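Local coordinates for S-adenosylmethionine-dependent methyltransferase (Clostridium acetobutylicum, PDB 1Y8C), which probably transfers a methyl group from S-adenosylmethionine to an acceptor substrate, at residues A[4-9]-A[192-197]; A[38-43]-A[131-136]; A[92-97]-A[118-123]; A[168-173]-A[177-182]. One frame throughout, in Å; residues are numbered along the deposited sequence.

Contact 1 (A[4-9]-A[192-197]); sequences NKFAHI and KRFDEE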
loop_
_atom_site.group_PDB
_atom_site.type_symbol
_atom_site.label_atom_id
_atom_site.label_comp_id
_atom_site.label_asym_id
_atom_site.label_seq_id
_atom_site.Cartn_x
_atom_site.Cartn_y
_atom_site.Cartn_z
ATOM N N ASN A 4 -9.694 0.044 -13.121
ATOM C CA ASN A 4 -8.336 -0.477 -13.133
ATOM C C ASN A 4 -7.458 0.517 -13.903
ATOM O O ASN A 4 -6.338 0.819 -13.489
ATOM C CB ASN A 4 -8.306 -1.866 -13.794
ATOM C CG ASN A 4 -6.893 -2.427 -13.933
ATOM O OD1 ASN A 4 -6.124 -2.471 -12.966
ATOM N ND2 ASN A 4 -6.550 -2.873 -15.138
ATOM N N LYS A 5 -7.985 1.040 -15.009
ATOM C CA LYS A 5 -7.254 2.003 -15.828
ATOM C C LYS A 5 -6.978 3.241 -14.987
ATOM O O LYS A 5 -5.857 3.748 -14.941
ATOM C CB LYS A 5 -8.085 2.399 -17.052
ATOM C CG LYS A 5 -7.342 3.233 -18.094
ATOM C CD LYS A 5 -8.319 3.903 -19.064
ATOM C CE LYS A 5 -9.195 4.928 -18.323
ATOM N NZ LYS A 5 -10.310 5.508 -19.134
ATOM N N PHE A 6 -8.021 3.722 -14.323
ATOM C CA PHE A 6 -7.919 4.897 -13.475
ATOM C C PHE A 6 -6.867 4.675 -12.377
ATOM O O PHE A 6 -6.094 5.581 -12.049
ATOM C CB PHE A 6 -9.283 5.210 -12.850
ATOM C CG PHE A 6 -9.268 6.407 -11.948
ATOM C CD1 PHE A 6 -9.077 7.685 -12.467
ATOM C CD2 PHE A 6 -9.373 6.254 -10.570
ATOM C CE1 PHE A 6 -8.987 8.787 -11.622
ATOM C CE2 PHE A 6 -9.283 7.347 -9.723
ATOM C CZ PHE A 6 -9.088 8.617 -10.248
ATOM N N ALA A 7 -6.841 3.471 -11.814
ATOM C CA ALA A 7 -5.873 3.144 -10.773
ATOM C C ALA A 7 -4.437 3.335 -11.283
ATOM O O ALA A 7 -3.560 3.796 -10.544
ATOM C CB ALA A 7 -6.075 1.702 -10.302
ATOM N N HIS A 8 -4.196 2.963 -12.539
ATOM C CA HIS A 8 -2.868 3.113 -13.127
ATOM C C HIS A 8 -2.575 4.596 -13.268
ATOM O O HIS A 8 -1.499 5.067 -12.903
ATOM C CB HIS A 8 -2.797 2.436 -14.500
ATOM C CG HIS A 8 -2.855 0.940 -14.439
ATOM N ND1 HIS A 8 -1.893 0.182 -13.805
ATOM C CD2 HIS A 8 -3.760 0.059 -14.928
ATOM C CE1 HIS A 8 -2.202 -1.098 -13.906
ATOM N NE2 HIS A 8 -3.332 -1.199 -14.583
ATOM N N ILE A 9 -3.546 5.333 -13.796
ATOM C CA ILE A 9 -3.382 6.764 -13.970
ATOM C C ILE A 9 -2.998 7.406 -12.639
ATOM O O ILE A 9 -2.043 8.177 -12.567
ATOM C CB ILE A 9 -4.682 7.415 -14.492
ATOM C CG1 ILE A 9 -5.043 6.817 -15.857
ATOM C CG2 ILE A 9 -4.504 8.929 -14.588
ATOM C CD1 ILE A 9 -6.386 7.260 -16.399
ATOM N N LYS A 192 -15.088 12.091 -18.316
ATOM C CA LYS A 192 -15.758 11.532 -17.154
ATOM C C LYS A 192 -15.027 12.061 -15.930
ATOM O O LYS A 192 -13.796 12.057 -15.882
ATOM C CB LYS A 192 -15.733 9.997 -17.174
ATOM C CG LYS A 192 -16.529 9.375 -16.021
ATOM C CD LYS A 192 -17.018 7.956 -16.326
ATOM C CE LYS A 192 -15.891 6.923 -16.294
ATOM N NZ LYS A 192 -16.354 5.538 -16.654
ATOM N N ARG A 193 -15.784 12.532 -14.947
ATOM C CA ARG A 193 -15.182 13.079 -13.739
ATOM C C ARG A 193 -14.915 12.036 -12.644
ATOM O O ARG A 193 -15.603 11.021 -12.554
ATOM C CB ARG A 193 -16.069 14.207 -13.204
ATOM C CG ARG A 193 -15.532 14.898 -11.972
ATOM C CD ARG A 193 -16.233 16.241 -11.723
ATOM N NE ARG A 193 -15.649 16.942 -10.580
ATOM C CZ ARG A 193 -15.906 18.203 -10.253
ATOM N NH1 ARG A 193 -16.748 18.916 -10.982
ATOM N NH2 ARG A 193 -15.316 18.754 -9.194
ATOM N N PHE A 194 -13.890 12.296 -11.836
ATOM C CA PHE A 194 -13.498 11.429 -10.728
ATOM C C PHE A 194 -13.028 12.262 -9.545
ATOM O O PHE A 194 -11.908 12.755 -9.554
ATOM C CB PHE A 194 -12.335 10.507 -11.111
ATOM C CG PHE A 194 -12.703 9.395 -12.041
ATOM C CD1 PHE A 194 -12.852 9.631 -13.404
ATOM C CD2 PHE A 194 -12.886 8.103 -11.556
ATOM C CE1 PHE A 194 -13.169 8.592 -14.273
ATOM C CE2 PHE A 194 -13.206 7.060 -12.416
ATOM C CZ PHE A 194 -13.350 7.302 -13.779
ATOM N N ASP A 195 -13.863 12.418 -8.526
ATOM C CA ASP A 195 -13.459 13.188 -7.356
ATOM C C ASP A 195 -12.900 12.282 -6.270
ATOM O O ASP A 195 -13.636 11.494 -5.696
ATOM C CB ASP A 195 -14.646 13.966 -6.791
ATOM C CG ASP A 195 -15.199 14.975 -7.771
ATOM O OD1 ASP A 195 -14.392 15.701 -8.390
ATOM O OD2 ASP A 195 -16.443 15.053 -7.913
ATOM N N GLU A 196 -11.606 12.391 -5.983
ATOM C CA GLU A 196 -10.988 11.572 -4.939
ATOM C C GLU A 196 -10.590 12.446 -3.764
ATOM O O GLU A 196 -9.977 13.500 -3.937
ATOM C CB GLU A 196 -9.738 10.860 -5.462
ATOM C CG GLU A 196 -9.985 9.862 -6.594
ATOM C CD GLU A 196 -10.564 8.533 -6.126
ATOM O OE1 GLU A 196 -9.868 7.810 -5.379
ATOM O OE2 GLU A 196 -11.711 8.213 -6.512
ATOM N N GLU A 197 -10.942 12.005 -2.565
ATOM C CA GLU A 197 -10.613 12.738 -1.355
ATOM C C GLU A 197 -10.072 11.766 -0.318
ATOM O O GLU A 197 -10.810 10.950 0.228
ATOM C CB GLU A 197 -11.855 13.452 -0.830
ATOM C CG GLU A 197 -11.638 14.171 0.486
ATOM C CD GLU A 197 -12.810 15.064 0.876
ATOM O OE1 GLU A 197 -12.857 15.498 2.056
ATOM O OE2 GLU A 197 -13.677 15.344 0.006
#
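The rings of Phe6 and Phe194 lie face on face in an offset stack, their centroids 4.3 Å apart and their planes only 12° from parallel. CD2 of Phe194 sits over the middle of the Phe6 ring, 3.8 Å above its plane, whereas Phe6 reaches the face of Phe194 nearer the rim, with CD1. The slide between the rings carries the far end of Phe6 over the root of its partner, and Phe6 CE1 comes within 3.8 Å of Phe194 CG. At the edge of the Phe6 ring, close to its plane, the bent side chain of Glu196 passes, its CG 4.0 Å from Phe6 CZ. The ring of Phe6 is carried out from the helix by a CG anti to the backbone N (chi1 180°), which lays it against the strand. Phe194 and Glu196, two residues apart, both point their side chains at the helix, while Asp195 between them faces away and pairs with Arg193 NE through its syn lone pair. Phe183 of strand 176-186 adds an edge-to-face ring to Phe6. This is helix-on-sheet packing: an aromatic residue of helix 3-15 is inserted against one face of the four-stranded antiparallel sheet, at its edge strand 191-201.

Contact 2 (A[38-43]-A[131-136]); sequences FDDYLD and HLKEGG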
loop_
_atom_site.group_PDB
_atom_site.type_symbol
_atom_site.label_atom_id
_atom_site.label_comp_id
_atom_site.label_asym_id
_atom_site.label_seq_id
_atom_site.Cartn_x
_atom_site.Cartn_y
_atom_site.Cartn_z
ATOM N N PHE A 38 7.546 -20.253 0.276
ATOM C CA PHE A 38 6.457 -19.651 -0.482
ATOM C C PHE A 38 5.121 -20.397 -0.489
ATOM O O PHE A 38 4.571 -20.699 -1.547
ATOM C CB PHE A 38 6.922 -19.372 -1.917
ATOM C CG PHE A 38 8.084 -18.407 -1.996
ATOM C CD1 PHE A 38 9.366 -18.805 -1.619
ATOM C CD2 PHE A 38 7.890 -17.089 -2.400
ATOM C CE1 PHE A 38 10.431 -17.913 -1.641
ATOM C CE2 PHE A 38 8.950 -16.187 -2.425
ATOM C CZ PHE A 38 10.222 -16.601 -2.044
ATOM N N ASP A 39 4.582 -20.656 0.696
ATOM C CA ASP A 39 3.305 -21.335 0.786
ATOM C C ASP A 39 2.113 -20.398 0.812
ATOM O O ASP A 39 1.238 -20.489 -0.049
ATOM C CB ASP A 39 3.257 -22.234 2.013
ATOM C CG ASP A 39 4.047 -23.507 1.819
ATOM O OD1 ASP A 39 3.967 -24.083 0.711
ATOM O OD2 ASP A 39 4.736 -23.943 2.770
ATOM N N ASP A 40 2.078 -19.494 1.788
ATOM C CA ASP A 40 0.944 -18.590 1.923
ATOM C C ASP A 40 1.253 -17.098 1.904
ATOM O O ASP A 40 2.083 -16.590 2.667
ATOM C CB ASP A 40 0.169 -18.968 3.182
ATOM C CG ASP A 40 -0.364 -20.380 3.110
ATOM O OD1 ASP A 40 -1.291 -20.627 2.297
ATOM O OD2 ASP A 40 0.155 -21.255 3.843
ATOM N N TYR A 41 0.541 -16.410 1.016
ATOM C CA TYR A 41 0.689 -14.977 0.796
ATOM C C TYR A 41 -0.600 -14.162 0.963
ATOM O O TYR A 41 -1.631 -14.465 0.362
ATOM C CB TYR A 41 1.255 -14.735 -0.615
ATOM C CG TYR A 41 1.177 -13.289 -1.068
ATOM C CD1 TYR A 41 1.767 -12.265 -0.310
ATOM C CD2 TYR A 41 0.520 -12.939 -2.252
ATOM C CE1 TYR A 41 1.708 -10.935 -0.718
ATOM C CE2 TYR A 41 0.452 -11.608 -2.672
ATOM C CZ TYR A 41 1.054 -10.611 -1.894
ATOM O OH TYR A 41 0.996 -9.295 -2.289
ATOM N N LEU A 42 -0.510 -13.111 1.769
ATOM C CA LEU A 42 -1.622 -12.207 2.028
ATOM C C LEU A 42 -1.244 -10.768 1.679
ATOM O O LEU A 42 -0.258 -10.208 2.191
ATOM C CB LEU A 42 -2.020 -12.249 3.505
ATOM C CG LEU A 42 -3.000 -11.158 3.968
ATOM C CD1 LEU A 42 -4.402 -11.498 3.484
ATOM C CD2 LEU A 42 -2.982 -11.039 5.482
ATOM N N ASP A 43 -2.038 -10.162 0.814
ATOM C CA ASP A 43 -1.797 -8.784 0.445
ATOM C C ASP A 43 -2.963 -7.941 0.964
ATOM O O ASP A 43 -4.097 -8.096 0.514
ATOM C CB ASP A 43 -1.674 -8.668 -1.070
ATOM C CG ASP A 43 -1.422 -7.256 -1.514
ATOM O OD1 ASP A 43 -0.838 -6.487 -0.710
ATOM O OD2 ASP A 43 -1.798 -6.915 -2.659
ATOM N N HIS A 131 -1.483 -12.872 12.218
ATOM C CA HIS A 131 -1.676 -13.647 10.992
ATOM C C HIS A 131 -0.368 -14.089 10.350
ATOM O O HIS A 131 -0.364 -14.647 9.245
ATOM C CB HIS A 131 -2.483 -12.853 9.967
ATOM C CG HIS A 131 -3.911 -12.643 10.355
ATOM N ND1 HIS A 131 -4.283 -11.895 11.455
ATOM C CD2 HIS A 131 -5.063 -13.075 9.793
ATOM C CE1 HIS A 131 -5.598 -11.876 11.548
ATOM N NE2 HIS A 131 -6.098 -12.585 10.550
ATOM N N LEU A 132 0.739 -13.839 11.041
ATOM C CA LEU A 132 2.062 -14.202 10.540
ATOM C C LEU A 132 2.550 -15.560 11.024
ATOM O O LEU A 132 2.495 -15.857 12.217
ATOM C CB LEU A 132 3.087 -13.154 10.968
ATOM C CG LEU A 132 3.278 -11.926 10.091
ATOM C CD1 LEU A 132 4.304 -11.021 10.758
ATOM C CD2 LEU A 132 3.742 -12.352 8.692
ATOM N N LYS A 133 3.033 -16.386 10.106
ATOM C CA LYS A 133 3.557 -17.671 10.525
ATOM C C LYS A 133 4.835 -17.368 11.263
ATOM O O LYS A 133 5.422 -16.306 11.073
ATOM C CB LYS A 133 3.864 -18.578 9.331
ATOM C CG LYS A 133 2.634 -19.094 8.645
ATOM C CD LYS A 133 2.968 -19.789 7.354
ATOM C CE LYS A 133 1.726 -20.442 6.774
ATOM N NZ LYS A 133 2.052 -21.262 5.584
ATOM N N GLU A 134 5.251 -18.279 12.130
ATOM C CA GLU A 134 6.493 -18.084 12.850
ATOM C C GLU A 134 7.529 -18.134 11.735
ATOM O O GLU A 134 7.510 -19.047 10.899
ATOM C CB GLU A 134 6.721 -19.226 13.826
ATOM C CG GLU A 134 7.800 -18.959 14.836
ATOM C CD GLU A 134 7.361 -17.999 15.925
ATOM O OE1 GLU A 134 6.308 -18.251 16.552
ATOM O OE2 GLU A 134 8.069 -16.998 16.170
ATOM N N GLY A 135 8.408 -17.138 11.701
ATOM C CA GLY A 135 9.417 -17.091 10.663
ATOM C C GLY A 135 8.915 -16.380 9.423
ATOM O O GLY A 135 9.616 -16.296 8.418
ATOM N N GLY A 136 7.691 -15.865 9.486
ATOM C CA GLY A 136 7.134 -15.165 8.340
ATOM C C GLY A 136 7.576 -13.706 8.287
ATOM O O GLY A 136 8.041 -13.153 9.288
#
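Lys133 NZ donates to Asp40 OD2 at 2.6 Å, a salt bridge and the one hydrogen bond across the two segments. The bond lands on the anti lone pair of OD2, the side turned from the other carboxylate oxygen. Its partner oxygen OD1 is held separately by Arg100 NH2, which gives each oxygen of this buried carboxylate a cationic partner. The ammonium group in turn has a second acidic partner in Asp103 OD2, and that same oxygen accepts the backbone N of Asp40. One aspartate thus helps to place both ends of the bridge. Beyond CG the lysine is fully extended, with chi2, chi3 and chi4 all close to 180°; together with the Asp40 side chain, which it meets at about a right angle, it bridges the 9.0 Å between Lys133 CA and Asp40 CA. Asp39 contributes mainly its methylene: CB lies 3.9 Å from Lys133 NZ, while its carboxylate oxygen OD2 stays 4.7 Å from that nitrogen. Behind the lysine the chain makes a type II turn, closed by Gly136 N to Lys133 O at 2.8 Å. Acids and bases therefore alternate here in the order Arg100, Asp40, Lys133, Asp103, and such a network would be expected to keep Asp40 ionised despite its burial and to stabilise the positive charge on Lys133.

Contact 3 (A[92-97]-A[118-123]); sequences DISNLN and SDDLKK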
loop_
_atom_site.group_PDB
_atom_site.type_symbol
_atom_site.label_atom_id
_atom_site.label_comp_id
_atom_site.label_asym_id
_atom_site.label_seq_id
_atom_site.Cartn_x
_atom_site.Cartn_y
_atom_site.Cartn_z
ATOM N N ASP A 92 -11.830 -4.222 6.729
ATOM C CA ASP A 92 -11.035 -3.077 7.145
ATOM C C ASP A 92 -9.756 -3.608 7.807
ATOM O O ASP A 92 -9.822 -4.373 8.769
ATOM C CB ASP A 92 -11.826 -2.217 8.137
ATOM C CG ASP A 92 -10.971 -1.142 8.796
ATOM O OD1 ASP A 92 -10.331 -0.353 8.064
ATOM O OD2 ASP A 92 -10.940 -1.086 10.050
ATOM N N ILE A 93 -8.602 -3.201 7.281
ATOM C CA ILE A 93 -7.293 -3.628 7.799
ATOM C C ILE A 93 -7.166 -3.541 9.325
ATOM O O ILE A 93 -6.492 -4.362 9.946
ATOM C CB ILE A 93 -6.132 -2.788 7.185
ATOM C CG1 ILE A 93 -6.630 -1.965 5.991
ATOM C CG2 ILE A 93 -5.017 -3.708 6.722
ATOM C CD1 ILE A 93 -5.606 -0.973 5.464
ATOM N N SER A 94 -7.806 -2.543 9.925
ATOM C CA SER A 94 -7.751 -2.364 11.371
ATOM C C SER A 94 -8.404 -3.540 12.080
ATOM O O SER A 94 -8.030 -3.885 13.194
ATOM C CB SER A 94 -8.460 -1.071 11.761
ATOM O OG SER A 94 -7.936 0.032 11.038
ATOM N N ASN A 95 -9.393 -4.144 11.427
ATOM C CA ASN A 95 -10.097 -5.301 11.986
ATOM C C ASN A 95 -10.002 -6.520 11.075
ATOM O O ASN A 95 -11.009 -7.141 10.737
ATOM C CB ASN A 95 -11.569 -4.967 12.235
ATOM C CG ASN A 95 -11.743 -3.866 13.253
ATOM O OD1 ASN A 95 -11.213 -3.949 14.367
ATOM N ND2 ASN A 95 -12.491 -2.828 12.886
ATOM N N LEU A 96 -8.781 -6.848 10.674
ATOM C CA LEU A 96 -8.533 -7.995 9.816
ATOM C C LEU A 96 -9.038 -9.260 10.526
ATOM O O LEU A 96 -8.622 -9.549 11.649
ATOM C CB LEU A 96 -7.030 -8.097 9.546
ATOM C CG LEU A 96 -6.540 -9.263 8.689
ATOM C CD1 LEU A 96 -7.131 -9.142 7.285
ATOM C CD2 LEU A 96 -5.021 -9.262 8.627
ATOM N N ASN A 97 -9.947 -9.994 9.879
ATOM C CA ASN A 97 -10.506 -11.221 10.447
ATOM C C ASN A 97 -10.478 -12.362 9.443
ATOM O O ASN A 97 -11.489 -12.682 8.827
ATOM C CB ASN A 97 -11.952 -10.996 10.922
ATOM C CG ASN A 97 -12.627 -12.286 11.418
ATOM O OD1 ASN A 97 -12.143 -12.945 12.347
ATOM N ND2 ASN A 97 -13.758 -12.636 10.804
ATOM N N SER A 118 -3.842 6.719 15.795
ATOM C CA SER A 118 -2.777 5.893 16.357
ATOM C C SER A 118 -3.272 4.567 16.937
ATOM O O SER A 118 -2.586 3.550 16.846
ATOM C CB SER A 118 -2.036 6.658 17.447
ATOM O OG SER A 118 -2.933 7.037 18.475
ATOM N N ASP A 119 -4.454 4.576 17.543
ATOM C CA ASP A 119 -4.985 3.354 18.127
ATOM C C ASP A 119 -5.333 2.312 17.091
ATOM O O ASP A 119 -5.026 1.132 17.265
ATOM C CB ASP A 119 -6.190 3.664 18.998
ATOM C CG ASP A 119 -5.779 4.118 20.375
ATOM O OD1 ASP A 119 -4.908 3.434 20.962
ATOM O OD2 ASP A 119 -6.304 5.141 20.876
ATOM N N ASP A 120 -5.974 2.745 16.013
ATOM C CA ASP A 120 -6.334 1.829 14.951
ATOM C C ASP A 120 -5.078 1.290 14.274
ATOM O O ASP A 120 -5.097 0.208 13.692
ATOM C CB ASP A 120 -7.209 2.523 13.912
ATOM C CG ASP A 120 -8.629 2.698 14.375
ATOM O OD1 ASP A 120 -9.173 1.748 14.974
ATOM O OD2 ASP A 120 -9.215 3.779 14.133
ATOM N N LEU A 121 -3.992 2.054 14.341
ATOM C CA LEU A 121 -2.739 1.634 13.733
ATOM C C LEU A 121 -2.122 0.538 14.591
ATOM O O LEU A 121 -1.488 -0.388 14.077
ATOM C CB LEU A 121 -1.778 2.820 13.611
ATOM C CG LEU A 121 -0.478 2.577 12.838
ATOM C CD1 LEU A 121 -0.774 2.222 11.387
ATOM C CD2 LEU A 121 0.363 3.814 12.920
ATOM N N LYS A 122 -2.309 0.649 15.903
ATOM C CA LYS A 122 -1.799 -0.350 16.833
ATOM C C LYS A 122 -2.561 -1.652 16.613
ATOM O O LYS A 122 -1.961 -2.719 16.524
ATOM C CB LYS A 122 -1.970 0.126 18.280
ATOM C CG LYS A 122 -0.865 1.070 18.745
ATOM C CD LYS A 122 -1.120 1.636 20.140
ATOM C CE LYS A 122 -0.017 2.623 20.528
ATOM N NZ LYS A 122 -0.312 3.424 21.759
ATOM N N LYS A 123 -3.886 -1.551 16.517
ATOM C CA LYS A 123 -4.724 -2.717 16.292
ATOM C C LYS A 123 -4.274 -3.397 15.006
ATOM O O LYS A 123 -4.171 -4.626 14.926
ATOM C CB LYS A 123 -6.195 -2.295 16.207
ATOM C CG LYS A 123 -6.737 -1.787 17.536
ATOM C CD LYS A 123 -8.187 -1.302 17.466
ATOM C CE LYS A 123 -9.197 -2.432 17.215
ATOM N NZ LYS A 123 -9.234 -2.937 15.810
#
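Lys123 NZ donates a hydrogen bond to Asn95 OD1 at 2.7 Å, the shortest polar contact between this loop and the helix. The donor stands above the carbonyl plane, 36° out of it, instead of on a lone pair, and the C=O...donor angle is 142°. Ser94 O lies 3.0 Å from the same nitrogen. The lysine gets there by folding: its chain bends at chi3 and again at chi4, which brings the ammonium group round to Ser94 O and Asn95 OD1. One helical turn earlier, Ser94 OG packs on Asp120 CB at 3.9 Å, where the backbones come closest, with 5.7 Å between Ser94 CA and Asp120 CA. The loop is itself tightly wound, since Asn95 N bonds Asp92 O at 2.7 Å across a short 3-10 segment. Leu96, next in the chain, turns inward onto Leu42 and Leu44 of strand 40-44 and onto Ala127. The contact joins the first turns of helix 118-129 to the loop between strands 87-89 and 104-107, within the alternating strands and helices of a Rossmann-like methyltransferase domain.

Contact 4 (A[168-173]-A[177-182]); sequences WENQFE and VSMYIS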
loop_
_atom_site.group_PDB
_atom_site.type_symbol
_atom_site.label_atom_id
_atom_site.label_comp_id
_atom_site.label_asym_id
_atom_site.label_seq_id
_atom_site.Cartn_x
_atom_site.Cartn_y
_atom_site.Cartn_z
ATOM N N TRP A 168 -5.384 19.172 -8.099
ATOM C CA TRP A 168 -5.089 18.552 -6.810
ATOM C C TRP A 168 -4.793 19.600 -5.737
ATOM O O TRP A 168 -3.852 20.366 -5.863
ATOM C CB TRP A 168 -3.900 17.594 -7.021
ATOM C CG TRP A 168 -3.317 16.954 -5.792
ATOM C CD1 TRP A 168 -3.759 17.088 -4.505
ATOM C CD2 TRP A 168 -2.163 16.104 -5.732
ATOM N NE1 TRP A 168 -2.956 16.381 -3.653
ATOM C CE2 TRP A 168 -1.975 15.763 -4.374
ATOM C CE3 TRP A 168 -1.283 15.591 -6.691
ATOM C CZ2 TRP A 168 -0.917 14.934 -3.947
ATOM C CZ3 TRP A 168 -0.230 14.765 -6.265
ATOM C CH2 TRP A 168 -0.064 14.444 -4.908
ATOM N N GLU A 169 -5.608 19.641 -4.691
ATOM C CA GLU A 169 -5.390 20.601 -3.615
ATOM C C GLU A 169 -4.990 19.879 -2.320
ATOM O O GLU A 169 -5.662 18.946 -1.886
ATOM C CB GLU A 169 -6.655 21.427 -3.362
ATOM C CG GLU A 169 -6.373 22.875 -2.986
ATOM C CD GLU A 169 -7.419 23.473 -2.057
ATOM O OE1 GLU A 169 -8.622 23.400 -2.380
ATOM O OE2 GLU A 169 -7.029 24.025 -1.005
ATOM N N ASN A 170 -3.890 20.315 -1.718
ATOM C CA ASN A 170 -3.405 19.714 -0.490
ATOM C C ASN A 170 -3.619 20.625 0.697
ATOM O O ASN A 170 -3.370 21.824 0.626
ATOM C CB ASN A 170 -1.913 19.388 -0.604
ATOM C CG ASN A 170 -1.653 18.060 -1.296
ATOM O OD1 ASN A 170 -0.756 17.951 -2.135
ATOM N ND2 ASN A 170 -2.423 17.038 -0.937
ATOM N N GLN A 171 -4.091 20.050 1.790
ATOM C CA GLN A 171 -4.316 20.807 3.007
ATOM C C GLN A 171 -3.595 20.051 4.116
ATOM O O GLN A 171 -3.949 18.916 4.431
ATOM C CB GLN A 171 -5.823 20.908 3.275
ATOM C CG GLN A 171 -6.234 20.987 4.742
ATOM C CD GLN A 171 -5.640 22.175 5.473
ATOM O OE1 GLN A 171 -5.669 22.231 6.704
ATOM N NE2 GLN A 171 -5.108 23.136 4.722
ATOM N N PHE A 172 -2.555 20.658 4.673
ATOM C CA PHE A 172 -1.812 20.018 5.751
ATOM C C PHE A 172 -2.084 20.732 7.055
ATOM O O PHE A 172 -2.002 21.961 7.129
ATOM C CB PHE A 172 -0.305 20.022 5.490
ATOM C CG PHE A 172 0.487 19.325 6.567
ATOM C CD1 PHE A 172 0.278 17.972 6.837
ATOM C CD2 PHE A 172 1.448 20.009 7.299
ATOM C CE1 PHE A 172 0.999 17.313 7.831
ATOM C CE2 PHE A 172 2.177 19.360 8.299
ATOM C CZ PHE A 172 1.958 18.007 8.558
ATOM N N GLU A 173 -2.381 19.949 8.088
ATOM C CA GLU A 173 -2.703 20.499 9.396
ATOM C C GLU A 173 -2.622 19.469 10.523
ATOM O O GLU A 173 -3.230 18.400 10.449
ATOM C CB GLU A 173 -4.110 21.090 9.327
ATOM C CG GLU A 173 -4.844 21.203 10.638
ATOM C CD GLU A 173 -6.245 21.754 10.451
ATOM O OE1 GLU A 173 -6.996 21.198 9.620
ATOM O OE2 GLU A 173 -6.598 22.744 11.127
ATOM N N VAL A 177 -2.694 15.238 6.466
ATOM C CA VAL A 177 -2.757 15.823 5.138
ATOM C C VAL A 177 -4.070 15.458 4.482
ATOM O O VAL A 177 -4.423 14.286 4.401
ATOM C CB VAL A 177 -1.632 15.297 4.238
ATOM C CG1 VAL A 177 -1.776 15.864 2.832
ATOM C CG2 VAL A 177 -0.294 15.676 4.817
ATOM N N SER A 178 -4.801 16.456 4.011
ATOM C CA SER A 178 -6.062 16.177 3.343
ATOM C C SER A 178 -5.887 16.492 1.863
ATOM O O SER A 178 -5.525 17.607 1.491
ATOM C CB SER A 178 -7.163 17.027 3.954
ATOM O OG SER A 178 -7.075 16.962 5.369
HETATM N N MSE A 179 -6.130 15.496 1.024
HETATM C CA MSE A 179 -5.968 15.653 -0.403
HETATM C C MSE A 179 -7.304 15.636 -1.112
HETATM O O MSE A 179 -8.103 14.721 -0.934
HETATM C CB MSE A 179 -5.103 14.523 -0.947
HETATM C CG MSE A 179 -3.837 14.257 -0.148
HETATM SE SE MSE A 179 -2.875 12.714 -0.829
HETATM C CE MSE A 179 -3.115 11.494 0.653
ATOM N N TYR A 180 -7.544 16.651 -1.923
ATOM C CA TYR A 180 -8.781 16.721 -2.673
ATOM C C TYR A 180 -8.375 16.730 -4.135
ATOM O O TYR A 180 -7.643 17.617 -4.579
ATOM C CB TYR A 180 -9.544 17.992 -2.305
ATOM C CG TYR A 180 -9.772 18.156 -0.816
ATOM C CD1 TYR A 180 -8.713 18.468 0.040
ATOM C CD2 TYR A 180 -11.042 18.000 -0.260
ATOM C CE1 TYR A 180 -8.913 18.628 1.410
ATOM C CE2 TYR A 180 -11.254 18.158 1.110
ATOM C CZ TYR A 180 -10.187 18.475 1.939
ATOM O OH TYR A 180 -10.384 18.672 3.293
ATOM N N ILE A 181 -8.830 15.740 -4.891
ATOM C CA ILE A 181 -8.442 15.679 -6.288
ATOM C C ILE A 181 -9.577 15.392 -7.243
ATOM O O ILE A 181 -10.265 14.386 -7.116
ATOM C CB ILE A 181 -7.380 14.595 -6.536
ATOM C CG1 ILE A 181 -6.244 14.697 -5.510
ATOM C CG2 ILE A 181 -6.844 14.742 -7.933
ATOM C CD1 ILE A 181 -5.156 13.655 -5.710
ATOM N N SER A 182 -9.742 16.281 -8.213
ATOM C CA SER A 182 -10.760 16.143 -9.236
ATOM C C SER A 182 -10.083 15.750 -10.550
ATOM O O SER A 182 -9.246 16.493 -11.085
ATOM C CB SER A 182 -11.502 17.464 -9.438
ATOM O OG SER A 182 -12.252 17.815 -8.277
#
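Two hydrogen-bonded pairs hold the strands together: Glu169 with Tyr180, whose Glu169 N to Tyr180 O bond measures 2.9 Å and is almost straight at 172°, and Gln171 with Ser178, where Ser178 N reaches Gln171 O at 2.6 Å. Between and beyond them, Trp168-Ile181, Asn170-Met179 and Phe172-Val177 are non-hydrogen-bonded pairs. On the face carrying these residues, Ile181 CD1 lies over the five-membered ring of Trp168, 3.8 Å from its centroid and 8° off the normal, a CH-pi contact. Trp168 CG is anti to the backbone N (chi1 173°), which lays the indole alongside Ile181 and Met179, modelled as selenomethionine. Met179 SE lies obliquely to the six-membered ring, 4.3 Å from Trp168 CZ2, a Met-aromatic contact. On the reverse face the Tyr180 ring turns an edge to the backbone Glu169 O, which lies 3.6 Å from Tyr180 CD1. Outward, Ile14 of helix 3-15 touches both Trp168 and Ile181, and Leu152 of helix 145-152 meets Trp168 and Asn170. The hairpin forms the middle of the four-stranded antiparallel sheet, flanked by strands 157-161 and 191-201.

How the contacts relate
Starting at the N terminus, helix 3-15 enters contact 1 at once but meets its partner strand only after more than 180 residues, so contact 1 ties that helix to the antiparallel sheet and closes a loop enclosing the other three. Inside it, contact 2 ties strand 40-44 to the turn after helix 118-129; contact 3, nested within that loop, ties the loop after strand 87-89 to the same helix. These two touch through Leu96 with Leu42 and His131. Contact 4 follows in series, a local hairpin closed across a short turn. It adjoins contact 1, since strands 176-186 and 191-201 are neighbours in the antiparallel sheet. Contacts 1 and 2 lie on opposite sides of the chain's centre, about 32 Å apart between centres.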